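Local coordinates for possible adhesin (Caldicellulosiruptor kronotskyensis, PDB 4WA0), which probably mediates attachment of the thermophilic bacterium to cellulose, being the C-terminal beta-helix domain of a tapirin, a possible adhesin, at residues T234-D239 against H293-G298. Residues are numbered along the deposited sequence; the frame is centred on the assembly and turned at random.
Sequences TPLPAD and HLISRG. With MG (magnesium ion), chain B.
The guanidinium of Arg-297 turns an edge to the chain at Thr-234 to Leu-236: the backbone N of Leu-236 and a water lie near its plane, while the carbonyl O of Thr-234 and CA of Pro-235 approach obliquely. NH1 of Arg-297 donates to Thr-234 O at 2.9 Å, a bent bond (N-H...O 132°) whose acceptor stands 34° out of the guanidinium plane. Thr-234 O also accepts from the water oxygen at 2.7 Å, and this water in turn accepts from NH2 of Arg-297, so bond and bridge together hold the guanidinium by two nitrogens. Glu-264 joins strand end and loop, its OE1 pairing with the arginine's charge in a salt bridge to Arg-297 NH1 and accepting from Leu-236 N. An extended chain from CG to NE carries the guanidinium out to the loop, past the leucine. Leu-236 crosses the arginine side chain, CG 3.6 Å from Arg-297 NH1, and reaches with CD1 to the strand, 3.5 Å from Ile-295 O and 3.8 Å from Ile-295 CG2. Ile-295 offers CG2 to this methyl because that branch lies opposite the backbone N, with CG1 beside that N (chi1 -49°). Ser-296 OG accepts from Gly-298 N (3.1 Å), an ST turn where the strand ends, and is hydrogen-bonded to the backbone O of Gly-263. The contact thus fastens the loop between helix 217-224 and strand 247-251 to the end of strand 291-296 in the beta-helix. Farther along this loop, Asp-239 binds magnesium with Val-241, Ser-243, Leu-246 and Glu-275, while strand 258-263 and helix 342-352 pack against Pro-237 and Ile-295.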
loop_
_atom_site.group_PDB
_atom_site.type_symbol
_atom_site.label_atom_id
_atom_site.label_comp_id
_atom_site.label_asym_id
_atom_site.label_seq_id
_atom_site.Cartn_x
_atom_site.Cartn_y
_atom_site.Cartn_z
ATOM N N THR A 234 0.717 -13.664 24.360
ATOM C CA THR A 234 0.787 -12.814 25.532
ATOM C C THR A 234 0.105 -11.487 25.216
ATOM O O THR A 234 0.411 -10.857 24.184
ATOM C CB THR A 234 2.286 -12.466 25.831
ATOM O OG1 THR A 234 3.105 -13.619 25.618
ATOM C CG2 THR A 234 2.495 -12.049 27.242
ATOM N N PRO A 235 -0.780 -11.043 26.078
ATOM C CA PRO A 235 -1.276 -9.669 25.833
ATOM C C PRO A 235 -0.177 -8.629 25.889
ATOM O O PRO A 235 0.774 -8.727 26.709
ATOM C CB PRO A 235 -2.231 -9.408 26.984
ATOM C CG PRO A 235 -2.146 -10.598 27.885
ATOM C CD PRO A 235 -1.597 -11.745 27.084
ATOM N N LEU A 236 -0.336 -7.613 25.048
ATOM C CA LEU A 236 0.549 -6.483 25.107
ATOM C C LEU A 236 0.518 -5.877 26.535
ATOM O O LEU A 236 -0.537 -5.837 27.227
ATOM C CB LEU A 236 0.132 -5.447 24.031
ATOM C CG LEU A 236 0.175 -5.915 22.559
ATOM C CD1 LEU A 236 -0.229 -4.813 21.555
ATOM C CD2 LEU A 236 1.548 -6.486 22.178
ATOM N N PRO A 237 1.659 -5.356 27.003
ATOM C CA PRO A 237 1.710 -4.818 28.364
ATOM C C PRO A 237 0.789 -3.658 28.663
ATOM O O PRO A 237 0.424 -2.882 27.769
ATOM C CB PRO A 237 3.164 -4.354 28.546
ATOM C CG PRO A 237 3.847 -4.597 27.290
ATOM C CD PRO A 237 2.988 -5.417 26.386
ATOM N N ALA A 238 0.370 -3.594 29.925
ATOM C CA ALA A 238 -0.291 -2.416 30.467
ATOM C C ALA A 238 0.356 -2.079 31.738
ATOM O O ALA A 238 0.919 -2.956 32.423
ATOM C CB ALA A 238 -1.790 -2.638 30.699
ATOM N N ASP A 239 0.273 -0.820 32.096
ATOM C CA ASP A 239 0.842 -0.389 33.375
ATOM C C ASP A 239 -0.114 0.544 34.128
ATOM O O ASP A 239 -1.008 1.145 33.523
ATOM C CB ASP A 239 2.261 0.248 33.175
ATOM C CG ASP A 239 2.336 1.308 32.058
ATOM O OD1 ASP A 239 1.504 2.237 32.033
ATOM O OD2 ASP A 239 3.346 1.251 31.255
ATOM N N HIS A 293 5.485 5.150 18.590
ATOM C CA HIS A 293 5.177 3.860 18.022
ATOM C C HIS A 293 3.936 3.323 18.755
ATOM O O HIS A 293 3.974 3.193 19.938
ATOM C CB HIS A 293 6.355 2.933 18.148
ATOM C CG HIS A 293 7.586 3.522 17.549
ATOM N ND1 HIS A 293 7.801 3.478 16.202
ATOM C CD2 HIS A 293 8.585 4.268 18.069
ATOM C CE1 HIS A 293 8.889 4.169 15.905
ATOM N NE2 HIS A 293 9.368 4.670 17.014
ATOM N N LEU A 294 2.867 3.067 18.008
ATOM C CA LEU A 294 1.588 2.651 18.578
ATOM C C LEU A 294 1.431 1.187 18.175
ATOM O O LEU A 294 1.487 0.850 16.970
ATOM C CB LEU A 294 0.459 3.462 17.945
ATOM C CG LEU A 294 0.449 4.956 18.255
ATOM C CD1 LEU A 294 -0.649 5.637 17.441
ATOM C CD2 LEU A 294 0.383 5.325 19.732
ATOM N N ILE A 295 1.233 0.313 19.155
ATOM C CA ILE A 295 1.102 -1.126 18.925
ATOM C C ILE A 295 -0.136 -1.642 19.653
ATOM O O ILE A 295 -0.274 -1.410 20.862
ATOM C CB ILE A 295 2.340 -1.883 19.399
ATOM C CG1 ILE A 295 3.629 -1.201 18.844
ATOM C CG2 ILE A 295 2.239 -3.342 19.004
ATOM C CD1 ILE A 295 4.847 -1.994 19.011
ATOM N N SER A 296 -1.023 -2.251 18.874
ATOM C CA SER A 296 -2.318 -2.746 19.367
ATOM C C SER A 296 -2.715 -4.085 18.772
ATOM O O SER A 296 -2.200 -4.527 17.661
ATOM C CB SER A 296 -3.331 -1.665 19.096
ATOM O OG SER A 296 -4.543 -1.943 19.785
ATOM N N ARG A 297 -3.660 -4.785 19.439
ATOM C CA ARG A 297 -4.355 -5.871 18.760
ATOM C C ARG A 297 -5.787 -5.528 18.462
ATOM O O ARG A 297 -6.570 -6.406 18.117
ATOM C CB ARG A 297 -4.302 -7.193 19.564
ATOM C CG ARG A 297 -2.893 -7.751 19.659
ATOM C CD ARG A 297 -2.889 -9.210 20.036
ATOM N NE ARG A 297 -1.600 -9.876 19.890
ATOM C CZ ARG A 297 -0.646 -9.952 20.811
ATOM N NH1 ARG A 297 -0.717 -9.320 21.951
ATOM N NH2 ARG A 297 0.452 -10.670 20.535
ATOM N N GLY A 298 -6.125 -4.272 18.595
ATOM C CA GLY A 298 -7.377 -3.737 18.123
ATOM C C GLY A 298 -7.200 -2.498 17.313
ATOM O O GLY A 298 -6.147 -2.304 16.671
HETATM MG MG MG B . -0.813 2.661 31.889
HETATM O O HOH W 1 2.501 -10.657 22.486
#